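Local coordinates for conjugal transfer protein TRWB (Escherichia coli, PDB 1E9R) that probably acts as a ring-shaped, nucleotide-driven motor that couples DNA processing to DNA transport across the membrane during bacterial conjugation, at residues 45-49 with 50-54; 66-69 with 70-73; 91-94 with 95-99; 256-259 with 260-264. One frame throughout, in Å; residues are numbered along the deposited sequence.

Contact 1 of 4, residues 45-49 with 50-54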
loop_
_atom_site.group_PDB
_atom_site.type_symbol
_atom_site.label_atom_id
_atom_site.label_comp_id
_atom_site.label_asym_id
_atom_site.label_seq_id
_atom_site.Cartn_x
_atom_site.Cartn_y
_atom_site.Cartn_z
ATOM N N VAL B 45 26.756 -17.133 -29.363
ATOM C CA VAL B 45 25.610 -17.470 -30.199
ATOM C C VAL B 45 25.276 -16.308 -31.114
ATOM O O VAL B 45 25.097 -15.185 -30.652
ATOM C CB VAL B 45 24.358 -17.796 -29.363
ATOM C CG1 VAL B 45 23.261 -18.307 -30.278
ATOM C CG2 VAL B 45 24.684 -18.818 -28.286
ATOM N N PRO B 46 25.199 -16.563 -32.432
ATOM C CA PRO B 46 24.877 -15.487 -33.373
ATOM C C PRO B 46 23.473 -14.953 -33.125
ATOM O O PRO B 46 22.508 -15.707 -32.980
ATOM C CB PRO B 46 25.034 -16.153 -34.741
ATOM C CG PRO B 46 24.716 -17.569 -34.468
ATOM C CD PRO B 46 25.413 -17.831 -33.148
ATOM N N MET B 47 23.374 -13.634 -33.072
ATOM C CA MET B 47 22.115 -12.981 -32.813
ATOM C C MET B 47 21.286 -12.793 -34.076
ATOM O O MET B 47 21.766 -12.268 -35.076
ATOM C CB MET B 47 22.393 -11.639 -32.136
ATOM C CG MET B 47 21.186 -10.741 -31.976
ATOM S SD MET B 47 21.503 -9.452 -30.763
ATOM C CE MET B 47 19.836 -9.207 -30.130
ATOM N N PRO B 48 20.027 -13.256 -34.053
ATOM C CA PRO B 48 19.161 -13.104 -35.218
ATOM C C PRO B 48 19.152 -11.635 -35.584
ATOM O O PRO B 48 18.905 -10.780 -34.736
ATOM C CB PRO B 48 17.812 -13.567 -34.703
ATOM C CG PRO B 48 18.191 -14.634 -33.740
ATOM C CD PRO B 48 19.362 -14.041 -33.002
ATOM N N ARG B 49 19.441 -11.345 -36.841
ATOM C CA ARG B 49 19.475 -9.973 -37.323
ATOM C C ARG B 49 18.217 -9.186 -36.982
ATOM O O ARG B 49 18.297 -8.023 -36.598
ATOM C CB ARG B 49 19.675 -9.964 -38.839
ATOM C CG ARG B 49 21.113 -10.050 -39.296
ATOM C CD ARG B 49 21.655 -8.664 -39.474
ATOM N NE ARG B 49 22.843 -8.680 -40.307
ATOM C CZ ARG B 49 23.372 -7.593 -40.852
ATOM N NH1 ARG B 49 22.796 -6.416 -40.643
ATOM N NH2 ARG B 49 24.472 -7.686 -41.596
ATOM N N ASP B 50 17.060 -9.822 -37.131
ATOM C CA ASP B 50 15.780 -9.174 -36.864
ATOM C C ASP B 50 15.566 -8.905 -35.376
ATOM O O ASP B 50 14.653 -8.171 -34.991
ATOM C CB ASP B 50 14.627 -10.033 -37.412
ATOM C CG ASP B 50 14.525 -11.402 -36.727
ATOM O OD1 ASP B 50 14.292 -11.456 -35.496
ATOM O OD2 ASP B 50 14.675 -12.437 -37.417
ATOM N N ALA B 51 16.415 -9.500 -34.545
ATOM C CA ALA B 51 16.319 -9.332 -33.109
ATOM C C ALA B 51 17.108 -8.110 -32.653
ATOM O O ALA B 51 16.781 -7.488 -31.640
ATOM C CB ALA B 51 16.836 -10.573 -32.419
ATOM N N GLU B 52 18.141 -7.759 -33.411
ATOM C CA GLU B 52 18.987 -6.623 -33.070
ATOM C C GLU B 52 18.263 -5.334 -32.684
ATOM O O GLU B 52 18.522 -4.772 -31.622
ATOM C CB GLU B 52 19.949 -6.338 -34.216
ATOM C CG GLU B 52 21.057 -7.337 -34.325
ATOM C CD GLU B 52 21.918 -7.071 -35.521
ATOM O OE1 GLU B 52 21.950 -5.911 -35.977
ATOM O OE2 GLU B 52 22.562 -8.021 -35.999
ATOM N N PRO B 53 17.358 -4.839 -33.544
ATOM C CA PRO B 53 16.642 -3.605 -33.221
ATOM C C PRO B 53 15.473 -3.770 -32.245
ATOM O O PRO B 53 14.727 -2.817 -32.004
ATOM C CB PRO B 53 16.217 -3.096 -34.591
ATOM C CG PRO B 53 15.949 -4.354 -35.325
ATOM C CD PRO B 53 17.096 -5.245 -34.935
ATOM N N ARG B 54 15.315 -4.974 -31.690
ATOM C CA ARG B 54 14.261 -5.235 -30.709
ATOM C C ARG B 54 14.883 -5.300 -29.305
ATOM O O ARG B 54 14.226 -5.619 -28.319
ATOM C CB ARG B 54 13.480 -6.513 -31.058
ATOM C CG ARG B 54 12.481 -6.297 -32.207
ATOM C CD ARG B 54 11.540 -7.502 -32.454
ATOM N NE ARG B 54 12.235 -8.721 -32.898
ATOM C CZ ARG B 54 11.631 -9.880 -33.179
ATOM N NH1 ARG B 54 10.313 -9.992 -33.065
ATOM N NH2 ARG B 54 12.344 -10.933 -33.578
HETATM O O HOH W 1 23.354 -10.292 -35.695
#

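Contact 2 of 4, residues 66-69 with 70-73. With SO4 (sulfate ion), chain I.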
loop_
_atom_site.group_PDB
_atom_site.type_symbol
_atom_site.label_atom_id
_atom_site.label_comp_id
_atom_site.label_asym_id
_atom_site.label_seq_id
_atom_site.Cartn_x
_atom_site.Cartn_y
_atom_site.Cartn_z
ATOM N N LYS B 66 28.247 -9.911 -16.961
ATOM C CA LYS B 66 27.540 -8.977 -17.836
ATOM C C LYS B 66 28.474 -8.151 -18.727
ATOM O O LYS B 66 28.218 -7.976 -19.924
ATOM C CB LYS B 66 26.668 -8.025 -17.001
ATOM C CG LYS B 66 25.587 -8.706 -16.171
ATOM C CD LYS B 66 24.686 -7.690 -15.479
ATOM C CE LYS B 66 25.438 -6.896 -14.426
ATOM N NZ LYS B 66 25.846 -7.729 -13.277
ATOM N N SER B 67 29.551 -7.637 -18.136
ATOM C CA SER B 67 30.517 -6.820 -18.866
ATOM C C SER B 67 31.219 -7.641 -19.936
ATOM O O SER B 67 31.477 -7.147 -21.038
ATOM C CB SER B 67 31.556 -6.229 -17.904
ATOM O OG SER B 67 32.318 -7.250 -17.275
ATOM N N VAL B 68 31.537 -8.892 -19.613
ATOM C CA VAL B 68 32.197 -9.762 -20.579
ATOM C C VAL B 68 31.281 -9.921 -21.781
ATOM O O VAL B 68 31.718 -9.781 -22.920
ATOM C CB VAL B 68 32.488 -11.162 -19.996
ATOM C CG1 VAL B 68 32.983 -12.086 -21.094
ATOM C CG2 VAL B 68 33.526 -11.065 -18.895
ATOM N N LEU B 69 30.003 -10.195 -21.520
ATOM C CA LEU B 69 29.019 -10.384 -22.587
ATOM C C LEU B 69 28.837 -9.133 -23.421
ATOM O O LEU B 69 28.803 -9.211 -24.649
ATOM C CB LEU B 69 27.668 -10.821 -22.009
ATOM C CG LEU B 69 26.630 -11.338 -23.010
ATOM C CD1 LEU B 69 25.582 -12.134 -22.268
ATOM C CD2 LEU B 69 25.991 -10.195 -23.773
ATOM N N LEU B 70 28.703 -7.983 -22.765
ATOM C CA LEU B 70 28.547 -6.726 -23.492
ATOM C C LEU B 70 29.790 -6.415 -24.320
ATOM O O LEU B 70 29.682 -5.897 -25.432
ATOM C CB LEU B 70 28.285 -5.559 -22.541
ATOM C CG LEU B 70 26.819 -5.223 -22.295
ATOM C CD1 LEU B 70 26.171 -6.349 -21.497
ATOM C CD2 LEU B 70 26.721 -3.893 -21.558
ATOM N N ARG B 71 30.965 -6.729 -23.770
ATOM C CA ARG B 71 32.234 -6.487 -24.460
ATOM C C ARG B 71 32.264 -7.301 -25.760
ATOM O O ARG B 71 32.599 -6.784 -26.831
ATOM C CB ARG B 71 33.412 -6.883 -23.561
ATOM C CG ARG B 71 34.710 -6.153 -23.891
ATOM C CD ARG B 71 35.818 -6.502 -22.905
ATOM N NE ARG B 71 35.448 -6.166 -21.532
ATOM C CZ ARG B 71 35.517 -7.018 -20.512
ATOM N NH1 ARG B 71 35.945 -8.256 -20.719
ATOM N NH2 ARG B 71 35.157 -6.640 -19.288
ATOM N N GLU B 72 31.895 -8.573 -25.658
ATOM C CA GLU B 72 31.853 -9.454 -26.814
ATOM C C GLU B 72 30.894 -8.946 -27.889
ATOM O O GLU B 72 31.215 -8.932 -29.076
ATOM C CB GLU B 72 31.427 -10.850 -26.380
ATOM C CG GLU B 72 30.954 -11.707 -27.534
ATOM C CD GLU B 72 30.612 -13.126 -27.125
ATOM O OE1 GLU B 72 30.995 -13.559 -26.003
ATOM O OE2 GLU B 72 29.962 -13.805 -27.948
ATOM N N LEU B 73 29.705 -8.543 -27.464
ATOM C CA LEU B 73 28.705 -8.036 -28.385
ATOM C C LEU B 73 29.199 -6.785 -29.111
ATOM O O LEU B 73 29.040 -6.655 -30.324
ATOM C CB LEU B 73 27.423 -7.715 -27.623
ATOM C CG LEU B 73 26.158 -8.400 -28.116
ATOM C CD1 LEU B 73 25.026 -8.035 -27.204
ATOM C CD2 LEU B 73 25.852 -7.986 -29.534
HETATM S S SO4 I . 29.570 -8.498 -14.035
HETATM O O1 SO4 I . 30.330 -9.746 -13.904
HETATM O O2 SO4 I . 29.924 -7.870 -15.323
HETATM O O3 SO4 I . 28.123 -8.791 -13.988
HETATM O O4 SO4 I . 29.931 -7.601 -12.925
#

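Contact 3 of 4, residues 91-94 with 95-99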
loop_
_atom_site.group_PDB
_atom_site.type_symbol
_atom_site.label_atom_id
_atom_site.label_comp_id
_atom_site.label_asym_id
_atom_site.label_seq_id
_atom_site.Cartn_x
_atom_site.Cartn_y
_atom_site.Cartn_z
ATOM N N GLY B 91 36.418 3.774 -18.654
ATOM C CA GLY B 91 36.996 3.715 -19.988
ATOM C C GLY B 91 37.565 2.369 -20.418
ATOM O O GLY B 91 38.471 2.318 -21.261
ATOM N N ASP B 92 37.040 1.280 -19.855
ATOM C CA ASP B 92 37.506 -0.063 -20.199
ATOM C C ASP B 92 37.380 -0.383 -21.694
ATOM O O ASP B 92 38.332 -0.831 -22.325
ATOM C CB ASP B 92 36.744 -1.116 -19.399
ATOM C CG ASP B 92 36.951 -2.522 -19.945
ATOM O OD1 ASP B 92 38.117 -2.987 -19.980
ATOM O OD2 ASP B 92 35.953 -3.165 -20.345
ATOM N N MET B 93 36.204 -0.162 -22.260
ATOM C CA MET B 93 35.997 -0.437 -23.675
ATOM C C MET B 93 36.746 0.546 -24.553
ATOM O O MET B 93 37.177 0.204 -25.650
ATOM C CB MET B 93 34.504 -0.397 -24.006
ATOM C CG MET B 93 33.741 -1.578 -23.445
ATOM S SD MET B 93 32.690 -2.285 -24.718
ATOM C CE MET B 93 31.055 -2.304 -23.844
ATOM N N LEU B 94 36.887 1.773 -24.064
ATOM C CA LEU B 94 37.598 2.817 -24.791
ATOM C C LEU B 94 39.054 2.391 -24.943
ATOM O O LEU B 94 39.661 2.555 -26.010
ATOM C CB LEU B 94 37.537 4.140 -24.015
ATOM C CG LEU B 94 38.533 5.237 -24.422
ATOM C CD1 LEU B 94 38.227 5.727 -25.833
ATOM C CD2 LEU B 94 38.469 6.384 -23.435
ATOM N N SER B 95 39.601 1.836 -23.864
ATOM C CA SER B 95 40.980 1.401 -23.851
ATOM C C SER B 95 41.236 0.212 -24.769
ATOM O O SER B 95 42.357 0.017 -25.231
ATOM C CB SER B 95 41.400 1.058 -22.424
ATOM O OG SER B 95 40.785 -0.135 -21.990
ATOM N N LYS B 96 40.210 -0.580 -25.052
ATOM C CA LYS B 96 40.402 -1.737 -25.909
ATOM C C LYS B 96 39.867 -1.574 -27.312
ATOM O O LYS B 96 40.399 -2.173 -28.243
ATOM C CB LYS B 96 39.782 -2.979 -25.271
ATOM C CG LYS B 96 40.518 -3.453 -24.039
ATOM C CD LYS B 96 39.704 -4.490 -23.294
ATOM C CE LYS B 96 40.357 -4.870 -21.966
ATOM N NZ LYS B 96 39.475 -5.783 -21.172
ATOM N N PHE B 97 38.829 -0.766 -27.483
ATOM C CA PHE B 97 38.248 -0.596 -28.811
ATOM C C PHE B 97 38.297 0.817 -29.373
ATOM O O PHE B 97 37.861 1.055 -30.504
ATOM C CB PHE B 97 36.797 -1.078 -28.803
ATOM C CG PHE B 97 36.623 -2.463 -28.254
ATOM C CD1 PHE B 97 37.305 -3.540 -28.809
ATOM C CD2 PHE B 97 35.772 -2.692 -27.182
ATOM C CE1 PHE B 97 37.142 -4.820 -28.303
ATOM C CE2 PHE B 97 35.601 -3.969 -26.668
ATOM C CZ PHE B 97 36.289 -5.037 -27.231
ATOM N N GLY B 98 38.832 1.746 -28.585
ATOM C CA GLY B 98 38.918 3.131 -29.015
ATOM C C GLY B 98 39.895 3.411 -30.146
ATOM O O GLY B 98 41.099 3.183 -30.015
ATOM N N ARG B 99 39.368 3.907 -31.263
ATOM C CA ARG B 99 40.187 4.245 -32.420
ATOM C C ARG B 99 40.403 5.749 -32.441
ATOM O O ARG B 99 39.838 6.480 -31.629
ATOM C CB ARG B 99 39.515 3.794 -33.716
ATOM C CG ARG B 99 39.293 2.292 -33.800
ATOM C CD ARG B 99 38.188 1.984 -34.803
ATOM N NE ARG B 99 37.126 2.994 -34.748
ATOM C CZ ARG B 99 35.939 2.889 -35.345
ATOM N NH1 ARG B 99 35.634 1.808 -36.054
ATOM N NH2 ARG B 99 35.055 3.874 -35.239
#

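Contact 4 of 4, residues 256-259 with 260-264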
loop_
_atom_site.group_PDB
_atom_site.type_symbol
_atom_site.label_atom_id
_atom_site.label_comp_id
_atom_site.label_asym_id
_atom_site.label_seq_id
_atom_site.Cartn_x
_atom_site.Cartn_y
_atom_site.Cartn_z
ATOM N N ARG B 256 26.376 11.060 -12.265
ATOM C CA ARG B 256 25.098 10.433 -12.610
ATOM C C ARG B 256 24.168 11.320 -13.460
ATOM O O ARG B 256 23.692 10.902 -14.520
ATOM C CB ARG B 256 24.390 9.987 -11.330
ATOM C CG ARG B 256 23.254 9.031 -11.542
ATOM C CD ARG B 256 22.734 8.551 -10.208
ATOM N NE ARG B 256 21.728 7.499 -10.353
ATOM C CZ ARG B 256 20.443 7.621 -10.012
ATOM N NH1 ARG B 256 19.993 8.765 -9.498
ATOM N NH2 ARG B 256 19.606 6.596 -10.183
ATOM N N PRO B 257 23.886 12.556 -13.015
ATOM C CA PRO B 257 23.001 13.376 -13.852
ATOM C C PRO B 257 23.537 13.772 -15.240
ATOM O O PRO B 257 22.771 13.851 -16.202
ATOM C CB PRO B 257 22.693 14.587 -12.957
ATOM C CG PRO B 257 23.813 14.625 -12.004
ATOM C CD PRO B 257 24.078 13.180 -11.697
ATOM N N LEU B 258 24.845 14.016 -15.345
ATOM C CA LEU B 258 25.462 14.390 -16.624
ATOM C C LEU B 258 25.416 13.225 -17.601
ATOM O O LEU B 258 24.992 13.387 -18.742
ATOM C CB LEU B 258 26.929 14.804 -16.441
ATOM C CG LEU B 258 27.416 15.935 -17.370
ATOM C CD1 LEU B 258 28.928 15.872 -17.509
ATOM C CD2 LEU B 258 26.759 15.829 -18.733
ATOM N N ILE B 259 25.865 12.055 -17.143
ATOM C CA ILE B 259 25.874 10.848 -17.962
ATOM C C ILE B 259 24.431 10.533 -18.365
ATOM O O ILE B 259 24.152 10.243 -19.535
ATOM C CB ILE B 259 26.502 9.661 -17.187
ATOM C CG1 ILE B 259 27.970 9.966 -16.869
ATOM C CG2 ILE B 259 26.449 8.401 -18.018
ATOM C CD1 ILE B 259 28.544 9.119 -15.724
ATOM N N SER B 260 23.510 10.608 -17.405
ATOM C CA SER B 260 22.098 10.373 -17.701
ATOM C C SER B 260 21.653 11.368 -18.774
ATOM O O SER B 260 20.900 11.025 -19.675
ATOM C CB SER B 260 21.230 10.561 -16.448
ATOM O OG SER B 260 21.555 9.606 -15.459
ATOM N N ALA B 261 22.115 12.604 -18.679
ATOM C CA ALA B 261 21.746 13.597 -19.670
ATOM C C ALA B 261 22.212 13.167 -21.057
ATOM O O ALA B 261 21.459 13.239 -22.030
ATOM C CB ALA B 261 22.363 14.944 -19.316
ATOM N N TRP B 262 23.460 12.725 -21.154
ATOM C CA TRP B 262 23.987 12.320 -22.444
ATOM C C TRP B 262 23.211 11.155 -23.025
ATOM O O TRP B 262 22.773 11.202 -24.182
ATOM C CB TRP B 262 25.480 11.973 -22.344
ATOM C CG TRP B 262 26.368 13.190 -22.199
ATOM C CD1 TRP B 262 26.151 14.434 -22.729
ATOM C CD2 TRP B 262 27.606 13.270 -21.483
ATOM N NE1 TRP B 262 27.174 15.279 -22.384
ATOM C CE2 TRP B 262 28.080 14.593 -21.618
ATOM C CE3 TRP B 262 28.359 12.354 -20.739
ATOM C CZ2 TRP B 262 29.281 15.026 -21.032
ATOM C CZ3 TRP B 262 29.557 12.785 -20.153
ATOM C CH2 TRP B 262 30.001 14.111 -20.305
ATOM N N VAL B 263 23.033 10.109 -22.225
ATOM C CA VAL B 263 22.287 8.950 -22.694
ATOM C C VAL B 263 20.910 9.366 -23.230
ATOM O O VAL B 263 20.475 8.898 -24.282
ATOM C CB VAL B 263 22.103 7.920 -21.571
ATOM C CG1 VAL B 263 21.177 6.808 -22.033
ATOM C CG2 VAL B 263 23.453 7.360 -21.163
ATOM N N ASP B 264 20.234 10.257 -22.510
ATOM C CA ASP B 264 18.916 10.713 -22.924
ATOM C C ASP B 264 18.999 11.560 -24.187
ATOM O O ASP B 264 18.107 11.504 -25.033
ATOM C CB ASP B 264 18.242 11.513 -21.804
ATOM C CG ASP B 264 16.758 11.663 -22.026
ATOM O OD1 ASP B 264 16.043 10.674 -21.768
ATOM O OD2 ASP B 264 16.310 12.740 -22.471
#

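Contact 1 of 4, residues 45-49 with 50-54
D50 opens the turn that folds back over P48. Its OD1 lies 4.2 Å from P48 CB, and chi1 of 63° seats CG between the backbone N and the carbonyl carbon, from where OD1 also forms a salt bridge with R54 NH2 (2.8 Å). A51 closes the turn: A51 N bonds P48 O at 2.8 Å, from well above the carbonyl plane. A bare methyl suits this place, since A51 CB packs 3.9 Å from P48 CB with M47 CE also against it. E52 N repeats the three-residue step by bonding R49 O at 3.2 Å. The side chains of E52 and R49 run alongside each other, carboxylate and guanidinium planes 18° apart; E52 OE2 touches R49 CD (3.6 Å), but no N-H of R49 points at it, and any attraction between these two is probably one of charge alone. The M47 side chain crosses that of E52 at a slant, CG to CG 4.1 Å. The firm partners of the carboxylate are R310 at OE1 and R80 at OE2; an alanine here would probably leave these arginines without their shared counter-charge. P53, with no N-H to bury, lays CD against R49 O; R54 N bonds A51 O, and R54 NH1 pairs with D402 of a neighbouring subunit. The bend joins strand 45-46 to strand 56-59, with V45 and P48 resting on helix 26-33.

Contact 2 of 4, residues 66-69 with 70-73
R71 doubles back along the helix towards S67 and V68. Its CG stands anti to the backbone N (chi1 -155°) and the chain bends at chi3, which lays one guanidinium face above S67 O and V68 CA, each near the rim of the group. R71 NH2 ends 3.5 Å from S67 OG, and NH1 lies 4.1 Å from V68 CG2, the valine crossing at a slant. L69 and L73 behave differently: one turn apart, they lie side by side and point the same way, L69 CD2 meeting L73 CD1 at 4.2 Å, as befits branched apolar groups on a buried helix face. L70 brings CD1 against K66 O, the carbonyl that L70 N bonds. K66 also runs towards the N-terminal end, its bends at chi3 and chi4 wrapping the aliphatic chain round sulfate O3, which NZ grips at 2.6 Å and K66 N at 3.2 Å. S67 N gives a nearly straight bond to sulfate O2 (2.8 Å, 171°), and the amides of G63 and G65 add further bonds to the anion. A helix N-terminus, a lysine and a row of amides are consistent with the anion site of a P-loop (Walker A), as expected for this family, and the sulfate probably marks where a nucleotide phosphate would sit. R71 NE pairs with D92, and E72 OE2 is held by T41 and G44. From this site, helix 66-79 leans with L69, L70 and L73 on strand 56-59, with L70 and L73 also on strand 281-285, and with R71 on helix 92-97.

Contact 3 of 4, residues 91-94 with 95-99
D92 O takes a short bond from S95 OG (2.6 Å) and a weak one from K96 N (3.3 Å). Chi1 of 72° places the serine OG between the backbone N and the carbonyl carbon, turned back towards the D92 carbonyl three residues earlier. Replacing the serine by an alanine removes the hydroxyl and is likely to cost D92 O its short bond, with a small gap where OG had been. M93 O takes F97 N at 2.7 Å, and K96 N divides its N-H between two weak bonds, to D92 O and M93 O. Among the side chains, K96 stretches out across D92 until NZ meets OD1 at 3.3 Å, a salt bridge whose hydrogen bond is weak; OD2 is taken by R71, so the aspartate answers two cations. M93 bends at chi2 and chi3 and brings SD to the edge of the F97 ring, 5.0 Å from its centroid and 82° off the normal, a Met-aromatic contact. Glycines frame the turn. G91 has the positive phi (54°) that a glycine tolerates readily; at G98, whose N bonds L94 O at 2.8 Å, a CB would collide with that same oxygen. M93 N and L94 N bond the carboxylate of D88. A short helix following core strand 83-89 after a very short link, close to the probable P-loop, fits the nucleotide-binding core of the P-loop NTPase fold.

Contact 4 of 4, residues 256-259 with 260-264
From R256 to D264 the backbone runs as a helix with regular i to i+4 bonds, although it is kinked at its start, where P257 has no N-H to give and L258 N makes no bond to the turn before. It belongs to helix 252-269 of the P-loop NTPase core, following strand 243-247 and preceding strand 281-285 in a beta-alpha-beta crossover. The chief side-chain meeting is between L258 and W262, one turn apart. L258 CD2 sits over the indole face in a CH-pi contact, 3.7 Å from the centroid of the six-membered ring and 23° off its normal, while CD1 lies above the same face nearer its rim, 3.5 Å from W262 CH2. A leucine suits this place because its two methyls can spread over the ring; W115 meets the same indole edge-to-face. On the next stripe of the helix, I259 and V263 touch loosely through their CG2 methyls, 4.5 Å apart, and I259 packs on strand 243-247. The small CB of A261 lies close to L258 O and touches H221 of helix 219-223. Further out, R256 extends its chain fully, and NE bonds S290 O. R256 O itself accepts twice: S260 N at 2.9 Å and S260 OG at 2.7 Å come to it from opposite faces of its carbonyl plane. The hydroxyl, placed beside the backbone N by a chi1 of -64°, also receives the amide of E292, so this one buried OG joins R256 O to E292 N.

Overall arrangement
Contacts 3 and 4 are largely buried, whereas contacts 1 and 2 each bring an exposed residue to their margin. Contacts 2 and 3 touch directly: helices 66-79 and 92-97 meet through an ion pair and the packing of R71 on F97. The other pairs do not touch; contact 1 lies about 5 Å from contact 2 at the nearest atoms, and contact 4 about 10 Å from contact 3. Chemistry follows place. Contact 2 presents amides and a lysine to an anion, contact 1 combines a tight turn with clustered charges near a subunit boundary, contact 3 joins a serine-to-carbonyl bond, a weak salt bridge and a Met-aromatic contact on a short buried helix, and contact 4 relies mainly on apolar packing.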